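Local coordinates for protein TASOR (Homo sapiens, PDB 6TL1) that acts in the HUSH complex to maintain epigenetic silencing of H3K9me3-rich loci, and is represented here by its pseudo-PARP domain, at residues Arg12-Val17 with Arg37-Val42; Val130-Met135 with Val199-Val204; Leu109-Asp114 with Thr180-Tyr185. One frame throughout, in Å; residues are numbered along the deposited sequence.

In the fold
Three contacts illustrate how the pseudo-PARP domain of TASOR is built from two sheets and the helices packed on them. Contact 1 lays helix 12-22 against strand 34-42, and contact 2 pairs strands 126-134 and 199-209 of the same five-stranded sheet. Their centres are about 13 Å apart, and they join directly through probable backbone hydrogen bonds, such as C40 N to V204 O at 2.7 Å. Contact 3 belongs to the four-stranded sheet, its centre about 11 Å from that of contact 2, where F184 packs on V199 and I134, and L109 on F132. Contacts 1 and 3, with centres about 21 Å apart, do not touch.

Contact 1. Residues Arg12-Val17 with Arg37-Val42; sequences REFEDV and RRACLV
The ring of F14 turns part of its rim to the strand: the carbonyl carbon of R37 lies at its edge, near the ring plane, with C 4.4 Å from CZ of F14. The methyl group of A39 and the carbonyl carbon of R38 approach obliquely instead, and CB of A39 comes within 3.7 Å of CE2 of F14. What carries the ring across is the first torsion, which sets CG anti to the backbone N (chi1 -174°); P9 packs against the same side chain. About one helical turn on, V17 points toward the strand, and its CG2 meets CD2 of L41 at 4.0 Å as the two side chains slide past each other in opposite directions. Helix 12-22 lies across the five-stranded antiparallel sheet of the pseudo-PARP domain. The two short segments run nearly perpendicular, their axes 94° apart and 8.8 Å from each other at closest approach. A39 and L41 face the helix while R38 and C40 point away from it, and, consistent with the small side chain of A39, CA of F14 and CA of A39 are 6.6 Å apart. V17 reaches beyond strand 34-42 to A203 and V205 on the next strand. No hydrogen bond links the two segments. E13, extended beyond CG, crosses L41 at about a right angle, its OE2 4.1 Å from CD1 of L41, while OE1 takes a weak hydrogen bond from Q5. On the strand, NE of R37 is hydrogen-bonded to OG1 of T208 and NE of R38 to OG of S206.

Contact 2. Residues Val130-Met135 with Val199-Val204; sequences VIFKIM and VCPYAV
F132 holds CG anti to its carbonyl carbon (chi1 -65°), which lays the ring beside V199 and P201, and K133 sets CG between its backbone N and carbonyl carbon (chi1 69°), which brings CG of K133 to 3.9 Å from CB of C200. The two strands form an antiparallel pair in the five-stranded sheet of the pseudo-PARP domain, interrupted by a classic beta bulge in which Y202 and A203 both face I131. At the bulge O of I131 accepts twice, from N of Y202 at 2.8 Å and from N of A203 at 3.1 Å, both donors lying in the carbonyl plane. In return N of I131 donates to O of A203 at 2.7 Å, tilted 25° from the carbonyl plane. Beyond the bulge the ladder resumes with a reciprocal pair of bonds between K133 and C200. The ring of F132 presents CD2 to CG1 of V199 at 3.6 Å, and CG1 of V130, from its own strand, sits over one face toward the rim. Farther along, CG2 of I134 and CG2 of V199 meet, the two side chains side by side and pointing the same way. Helix 12-22 packs on I131 and A203, whereas helix 82-88 reaches F132 and V204. Between the strands CA of F132 makes a CA-H...O contact with O of C200 at 3.3 Å.

Contact 3. Residues Leu109-Asp114 with Thr180-Tyr185; sequences LSRYAD and TQYYFY
R111 and Y182 cross obliquely, CB of the arginine standing over one face of the tyrosine ring while the methylene chain runs on toward the phenol end, where CD lies 3.5 Å from OH of Y182. The guanidinium and ring planes are only 12° apart, and OH of Y182 meets the guanidinium obliquely. An extended chain from CG to NE carries the arginine past the ring, and NH1 finds its hydrogen-bond partner in N166. CG of R111 also lies over the centre of the Y112 ring, 3.8 Å above its plane. T180 comes at the edge of Y112 instead, the two side chains at about a right angle, with CG2 of T180 3.6 Å from CE2 of Y112. These side chains gather where strand 107-110 of the four-stranded mixed sheet of the pseudo-PARP domain pairs antiparallel with strand 181-184; S110 is also backbone-bonded to F74 of strand 71-77. L109 and Y182 make the hydrogen-bonded pair, the nearly straight bond from N of Y182 to O of L109 measuring 2.8 Å. Past the strand end, N of R111 donates a hydrogen bond to O of T180 at 3.0 Å. A water joins the same corner, accepting from N of Y112 and donating to OG1 of T180, which is also hydrogen-bonded to O of A176. Q181 folds back at chi2 (-77°), and its NE2 thereby reaches OG of S110 at 3.2 Å, with the hydroxyl 19° out of the amide plane. NE2 is hydrogen-bonded to O of Y177 as well, and OG of S110 to O of L115. On the side of the sheet that Y182 shares, L109 sets CD1 4.2 Å from CE2 of F184 and touches A73 and L75.

Contact 1. Residues Arg12-Val17 with Arg37-Val42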
# COMPACT_ATOMS: atom_id res chain seq x y z
N ARG A 12 -13.21 -17.28 -10.16
CA ARG A 12 -12.76 -16.10 -10.90
C ARG A 12 -12.34 -14.98 -9.95
O ARG A 12 -11.30 -14.34 -10.15
CB ARG A 12 -13.84 -15.63 -11.87
CG ARG A 12 -13.47 -14.33 -12.58
CD ARG A 12 -14.57 -13.85 -13.52
NE ARG A 12 -14.67 -14.66 -14.74
CZ ARG A 12 -13.95 -14.43 -15.84
NH1 ARG A 12 -13.08 -13.43 -15.89
NH2 ARG A 12 -14.11 -15.21 -16.91
N GLU A 13 -13.16 -14.68 -8.94
CA GLU A 13 -12.86 -13.56 -8.05
C GLU A 13 -11.61 -13.84 -7.23
O GLU A 13 -10.80 -12.93 -7.00
CB GLU A 13 -14.04 -13.28 -7.12
CG GLU A 13 -15.34 -12.98 -7.84
CD GLU A 13 -16.30 -12.17 -6.97
OE1 GLU A 13 -16.72 -12.68 -5.90
OE2 GLU A 13 -16.64 -11.03 -7.35
N PHE A 14 -11.44 -15.07 -6.78
CA PHE A 14 -10.26 -15.46 -6.02
C PHE A 14 -9.00 -15.30 -6.86
O PHE A 14 -7.99 -14.76 -6.38
CB PHE A 14 -10.42 -16.91 -5.55
CG PHE A 14 -9.33 -17.39 -4.63
CD1 PHE A 14 -8.15 -17.92 -5.16
CD2 PHE A 14 -9.48 -17.35 -3.26
CE1 PHE A 14 -7.15 -18.38 -4.33
CE2 PHE A 14 -8.48 -17.82 -2.42
CZ PHE A 14 -7.32 -18.33 -2.96
N GLU A 15 -9.04 -15.74 -8.12
CA GLU A 15 -7.84 -15.69 -8.94
C GLU A 15 -7.55 -14.28 -9.43
O GLU A 15 -6.38 -13.97 -9.70
CB GLU A 15 -8.00 -16.62 -10.15
CG GLU A 15 -8.18 -18.10 -9.81
CD GLU A 15 -7.06 -18.66 -8.96
OE1 GLU A 15 -5.89 -18.24 -9.14
OE2 GLU A 15 -7.34 -19.52 -8.09
N ASP A 16 -8.56 -13.41 -9.51
CA ASP A 16 -8.33 -11.98 -9.75
C ASP A 16 -7.52 -11.35 -8.63
O ASP A 16 -6.62 -10.54 -8.88
CB ASP A 16 -9.66 -11.25 -9.93
CG ASP A 16 -10.26 -11.42 -11.33
OD1 ASP A 16 -9.58 -11.95 -12.23
OD2 ASP A 16 -11.43 -11.03 -11.51
N VAL A 17 -7.87 -11.65 -7.37
CA VAL A 17 -7.14 -11.08 -6.24
C VAL A 17 -5.71 -11.61 -6.23
O VAL A 17 -4.76 -10.85 -6.04
CB VAL A 17 -7.86 -11.40 -4.92
CG1 VAL A 17 -7.05 -10.85 -3.74
CG2 VAL A 17 -9.26 -10.82 -4.94
N ARG A 37 -3.84 -18.97 0.50
CA ARG A 37 -4.76 -20.04 0.81
C ARG A 37 -6.15 -19.54 1.15
O ARG A 37 -7.09 -20.35 1.13
CB ARG A 37 -4.22 -20.87 1.97
CG ARG A 37 -2.77 -21.31 1.77
CD ARG A 37 -2.51 -22.61 2.49
NE ARG A 37 -1.09 -22.94 2.56
CZ ARG A 37 -0.63 -24.08 3.06
NH1 ARG A 37 -1.48 -24.97 3.54
NH2 ARG A 37 0.68 -24.32 3.10
N ARG A 38 -6.31 -18.26 1.47
CA ARG A 38 -7.65 -17.71 1.61
C ARG A 38 -7.60 -16.24 1.24
O ARG A 38 -6.54 -15.61 1.27
CB ARG A 38 -8.23 -17.91 3.01
CG ARG A 38 -7.45 -17.34 4.15
CD ARG A 38 -8.17 -17.65 5.46
NE ARG A 38 -7.60 -16.92 6.59
CZ ARG A 38 -8.21 -16.77 7.76
NH1 ARG A 38 -9.42 -17.29 7.95
NH2 ARG A 38 -7.62 -16.10 8.73
N ALA A 39 -8.76 -15.71 0.86
CA ALA A 39 -8.84 -14.36 0.32
C ALA A 39 -10.25 -13.84 0.51
O ALA A 39 -11.23 -14.59 0.36
CB ALA A 39 -8.45 -14.34 -1.17
N CYS A 40 -10.36 -12.55 0.86
CA CYS A 40 -11.63 -11.87 0.97
C CYS A 40 -11.59 -10.55 0.22
O CYS A 40 -10.57 -9.86 0.23
CB CYS A 40 -11.99 -11.55 2.43
SG CYS A 40 -12.09 -12.95 3.53
N LEU A 41 -12.71 -10.18 -0.40
CA LEU A 41 -12.85 -8.80 -0.85
C LEU A 41 -13.38 -7.96 0.31
O LEU A 41 -14.08 -8.46 1.19
CB LEU A 41 -13.78 -8.69 -2.06
CG LEU A 41 -13.17 -9.21 -3.36
CD1 LEU A 41 -14.22 -9.45 -4.43
CD2 LEU A 41 -12.11 -8.23 -3.85
N VAL A 42 -12.99 -6.70 0.33
CA VAL A 42 -13.41 -5.79 1.39
C VAL A 42 -14.48 -4.87 0.82
O VAL A 42 -14.32 -4.31 -0.28
CB VAL A 42 -12.22 -5.00 1.95
CG1 VAL A 42 -12.68 -4.05 3.04
CG2 VAL A 42 -11.16 -5.97 2.49

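Contact 2. Residues Val130-Met135 with Val199-Val204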
# COMPACT_ATOMS: atom_id res chain seq x y z
N VAL A 130 -3.12 -7.06 3.40
CA VAL A 130 -4.21 -6.20 2.92
C VAL A 130 -3.79 -5.57 1.61
O VAL A 130 -2.66 -5.07 1.48
CB VAL A 130 -4.60 -5.13 3.96
CG1 VAL A 130 -5.72 -4.20 3.41
CG2 VAL A 130 -5.14 -5.79 5.21
N ILE A 131 -4.64 -5.70 0.60
CA ILE A 131 -4.46 -5.06 -0.69
C ILE A 131 -5.29 -3.79 -0.69
O ILE A 131 -6.52 -3.84 -0.52
CB ILE A 131 -4.86 -5.98 -1.84
CG1 ILE A 131 -3.99 -7.25 -1.86
CG2 ILE A 131 -4.86 -5.22 -3.17
CD1 ILE A 131 -4.38 -8.25 -2.95
N PHE A 132 -4.63 -2.65 -0.87
CA PHE A 132 -5.29 -1.36 -0.96
C PHE A 132 -5.38 -0.92 -2.40
O PHE A 132 -4.42 -1.08 -3.17
CB PHE A 132 -4.52 -0.28 -0.18
CG PHE A 132 -4.49 -0.51 1.28
CD1 PHE A 132 -3.47 -1.25 1.85
CD2 PHE A 132 -5.48 0.02 2.10
CE1 PHE A 132 -3.44 -1.45 3.23
CE2 PHE A 132 -5.46 -0.19 3.46
CZ PHE A 132 -4.44 -0.94 4.03
N LYS A 133 -6.52 -0.34 -2.77
CA LYS A 133 -6.53 0.44 -4.00
C LYS A 133 -6.09 1.85 -3.64
O LYS A 133 -6.40 2.36 -2.55
CB LYS A 133 -7.90 0.43 -4.68
CG LYS A 133 -9.02 1.16 -3.97
CD LYS A 133 -10.25 1.21 -4.88
CE LYS A 133 -11.48 1.81 -4.21
NZ LYS A 133 -12.69 1.67 -5.09
N ILE A 134 -5.31 2.46 -4.52
CA ILE A 134 -4.70 3.76 -4.28
C ILE A 134 -4.81 4.57 -5.55
O ILE A 134 -4.98 4.04 -6.65
CB ILE A 134 -3.22 3.66 -3.85
CG1 ILE A 134 -2.42 2.91 -4.93
CG2 ILE A 134 -3.12 2.99 -2.50
CD1 ILE A 134 -0.93 2.81 -4.66
N MET A 135 -4.69 5.88 -5.38
CA MET A 135 -4.43 6.81 -6.47
C MET A 135 -3.13 7.53 -6.15
O MET A 135 -3.08 8.33 -5.21
CB MET A 135 -5.58 7.79 -6.64
CG MET A 135 -6.85 7.13 -7.11
SD MET A 135 -8.16 8.34 -7.36
CE MET A 135 -8.56 8.64 -5.65
N VAL A 199 -6.46 6.22 -0.31
CA VAL A 199 -6.04 4.87 0.05
C VAL A 199 -7.27 4.16 0.59
O VAL A 199 -7.92 4.67 1.51
CB VAL A 199 -4.92 4.89 1.10
CG1 VAL A 199 -4.68 3.51 1.63
CG2 VAL A 199 -3.64 5.52 0.50
N CYS A 200 -7.61 3.00 0.02
CA CYS A 200 -8.82 2.29 0.41
C CYS A 200 -8.60 0.78 0.42
O CYS A 200 -8.14 0.23 -0.60
CB CYS A 200 -9.98 2.65 -0.53
SG CYS A 200 -11.58 2.00 -0.01
N PRO A 201 -8.89 0.09 1.52
CA PRO A 201 -8.74 -1.37 1.53
C PRO A 201 -9.68 -2.03 0.52
O PRO A 201 -10.86 -1.68 0.41
CB PRO A 201 -9.10 -1.76 2.96
CG PRO A 201 -9.97 -0.67 3.44
CD PRO A 201 -9.48 0.59 2.77
N TYR A 202 -9.12 -2.97 -0.24
CA TYR A 202 -9.78 -3.65 -1.35
C TYR A 202 -9.90 -5.15 -1.16
O TYR A 202 -10.95 -5.73 -1.47
CB TYR A 202 -9.00 -3.33 -2.64
CG TYR A 202 -9.49 -4.06 -3.87
CD1 TYR A 202 -10.58 -3.59 -4.59
CD2 TYR A 202 -8.84 -5.21 -4.33
CE1 TYR A 202 -11.04 -4.25 -5.71
CE2 TYR A 202 -9.29 -5.88 -5.45
CZ TYR A 202 -10.37 -5.39 -6.14
OH TYR A 202 -10.82 -6.06 -7.27
N ALA A 203 -8.86 -5.81 -0.64
CA ALA A 203 -8.89 -7.25 -0.46
C ALA A 203 -7.91 -7.64 0.64
O ALA A 203 -6.99 -6.89 0.96
CB ALA A 203 -8.55 -8.00 -1.76
N VAL A 204 -8.12 -8.83 1.20
CA VAL A 204 -7.23 -9.42 2.19
C VAL A 204 -6.94 -10.86 1.79
O VAL A 204 -7.86 -11.59 1.42
CB VAL A 204 -7.83 -9.37 3.61
CG1 VAL A 204 -6.79 -9.80 4.64
CG2 VAL A 204 -8.35 -7.97 3.92

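Contact 3. Residues Leu109-Asp114 with Thr180-Tyr185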
# COMPACT_ATOMS: atom_id res chain seq x y z
N LEU A 109 2.88 2.30 2.37
CA LEU A 109 2.44 1.05 1.76
C LEU A 109 3.54 0.49 0.87
O LEU A 109 4.27 1.24 0.23
CB LEU A 109 1.14 1.26 0.92
CG LEU A 109 -0.11 1.73 1.66
CD1 LEU A 109 -1.26 1.96 0.72
CD2 LEU A 109 -0.51 0.65 2.65
N SER A 110 3.65 -0.85 0.82
CA SER A 110 4.64 -1.50 -0.04
C SER A 110 4.19 -1.45 -1.50
O SER A 110 3.02 -1.68 -1.81
CB SER A 110 4.84 -2.97 0.34
OG SER A 110 5.60 -3.14 1.51
N ARG A 111 5.13 -1.14 -2.38
CA ARG A 111 4.90 -1.20 -3.81
C ARG A 111 4.82 -2.64 -4.31
O ARG A 111 4.14 -2.93 -5.30
CB ARG A 111 6.02 -0.45 -4.54
CG ARG A 111 6.10 -0.65 -6.04
CD ARG A 111 6.92 0.45 -6.71
NE ARG A 111 7.23 0.12 -8.11
CZ ARG A 111 8.21 0.66 -8.82
NH1 ARG A 111 9.01 1.57 -8.27
NH2 ARG A 111 8.41 0.29 -10.08
N TYR A 112 5.54 -3.55 -3.66
CA TYR A 112 5.74 -4.91 -4.15
C TYR A 112 5.15 -5.91 -3.18
O TYR A 112 5.37 -5.82 -1.97
CB TYR A 112 7.23 -5.19 -4.36
CG TYR A 112 7.88 -4.37 -5.45
CD1 TYR A 112 7.54 -4.57 -6.77
CD2 TYR A 112 8.82 -3.38 -5.15
CE1 TYR A 112 8.13 -3.84 -7.78
CE2 TYR A 112 9.42 -2.63 -6.16
CZ TYR A 112 9.06 -2.88 -7.48
OH TYR A 112 9.61 -2.18 -8.52
N ALA A 113 4.42 -6.89 -3.71
CA ALA A 113 3.73 -7.86 -2.88
C ALA A 113 4.65 -8.90 -2.26
O ALA A 113 4.19 -9.64 -1.38
CB ALA A 113 2.64 -8.57 -3.68
N ASP A 114 5.91 -9.01 -2.71
CA ASP A 114 6.85 -9.94 -2.10
C ASP A 114 7.88 -9.24 -1.20
O ASP A 114 8.80 -9.89 -0.71
CB ASP A 114 7.57 -10.79 -3.17
CG ASP A 114 8.21 -9.96 -4.27
OD1 ASP A 114 7.96 -8.73 -4.34
OD2 ASP A 114 8.93 -10.56 -5.10
N THR A 180 11.20 1.04 -1.54
CA THR A 180 10.11 0.72 -2.45
C THR A 180 8.74 0.97 -1.81
O THR A 180 7.79 0.23 -2.06
CB THR A 180 10.21 -0.72 -2.95
OG1 THR A 180 10.16 -1.61 -1.84
CG2 THR A 180 11.52 -0.93 -3.73
N GLN A 181 8.66 1.98 -0.95
CA GLN A 181 7.40 2.33 -0.31
C GLN A 181 6.71 3.46 -1.06
O GLN A 181 7.32 4.23 -1.81
CB GLN A 181 7.62 2.77 1.14
CG GLN A 181 8.24 1.71 1.99
CD GLN A 181 7.23 0.66 2.37
OE1 GLN A 181 6.16 0.96 2.91
NE2 GLN A 181 7.54 -0.60 2.05
N TYR A 182 5.40 3.52 -0.86
CA TYR A 182 4.57 4.67 -1.18
C TYR A 182 4.23 5.38 0.13
O TYR A 182 3.96 4.72 1.13
CB TYR A 182 3.29 4.26 -1.89
CG TYR A 182 3.45 3.69 -3.29
CD1 TYR A 182 4.30 4.28 -4.21
CD2 TYR A 182 2.76 2.55 -3.68
CE1 TYR A 182 4.46 3.76 -5.48
CE2 TYR A 182 2.90 2.02 -4.96
CZ TYR A 182 3.76 2.63 -5.85
OH TYR A 182 3.91 2.12 -7.12
N TYR A 183 4.22 6.70 0.12
CA TYR A 183 3.92 7.50 1.31
C TYR A 183 2.75 8.43 0.99
O TYR A 183 2.93 9.43 0.30
CB TYR A 183 5.16 8.28 1.74
CG TYR A 183 5.01 9.21 2.93
CD1 TYR A 183 4.90 8.72 4.21
CD2 TYR A 183 5.06 10.59 2.76
CE1 TYR A 183 4.83 9.58 5.32
CE2 TYR A 183 4.98 11.47 3.85
CZ TYR A 183 4.86 10.95 5.12
OH TYR A 183 4.78 11.80 6.19
N PHE A 184 1.56 8.07 1.47
CA PHE A 184 0.33 8.78 1.18
C PHE A 184 -0.04 9.72 2.32
O PHE A 184 0.10 9.37 3.49
CB PHE A 184 -0.80 7.79 0.92
CG PHE A 184 -0.68 7.07 -0.38
CD1 PHE A 184 -1.19 7.62 -1.55
CD2 PHE A 184 -0.04 5.85 -0.45
CE1 PHE A 184 -1.06 6.96 -2.76
CE2 PHE A 184 0.08 5.18 -1.65
CZ PHE A 184 -0.43 5.75 -2.81
N TYR A 185 -0.51 10.90 1.97
CA TYR A 185 -0.89 11.87 2.98
C TYR A 185 -1.94 12.77 2.37
O TYR A 185 -2.16 12.78 1.16
CB TYR A 185 0.32 12.69 3.44
CG TYR A 185 0.99 13.33 2.26
CD1 TYR A 185 0.56 14.56 1.77
CD2 TYR A 185 2.05 12.70 1.62
CE1 TYR A 185 1.17 15.14 0.68
CE2 TYR A 185 2.67 13.28 0.53
CZ TYR A 185 2.23 14.49 0.06
OH TYR A 185 2.84 15.06 -1.03
O HOH W 1 7.56 -3.06 -1.38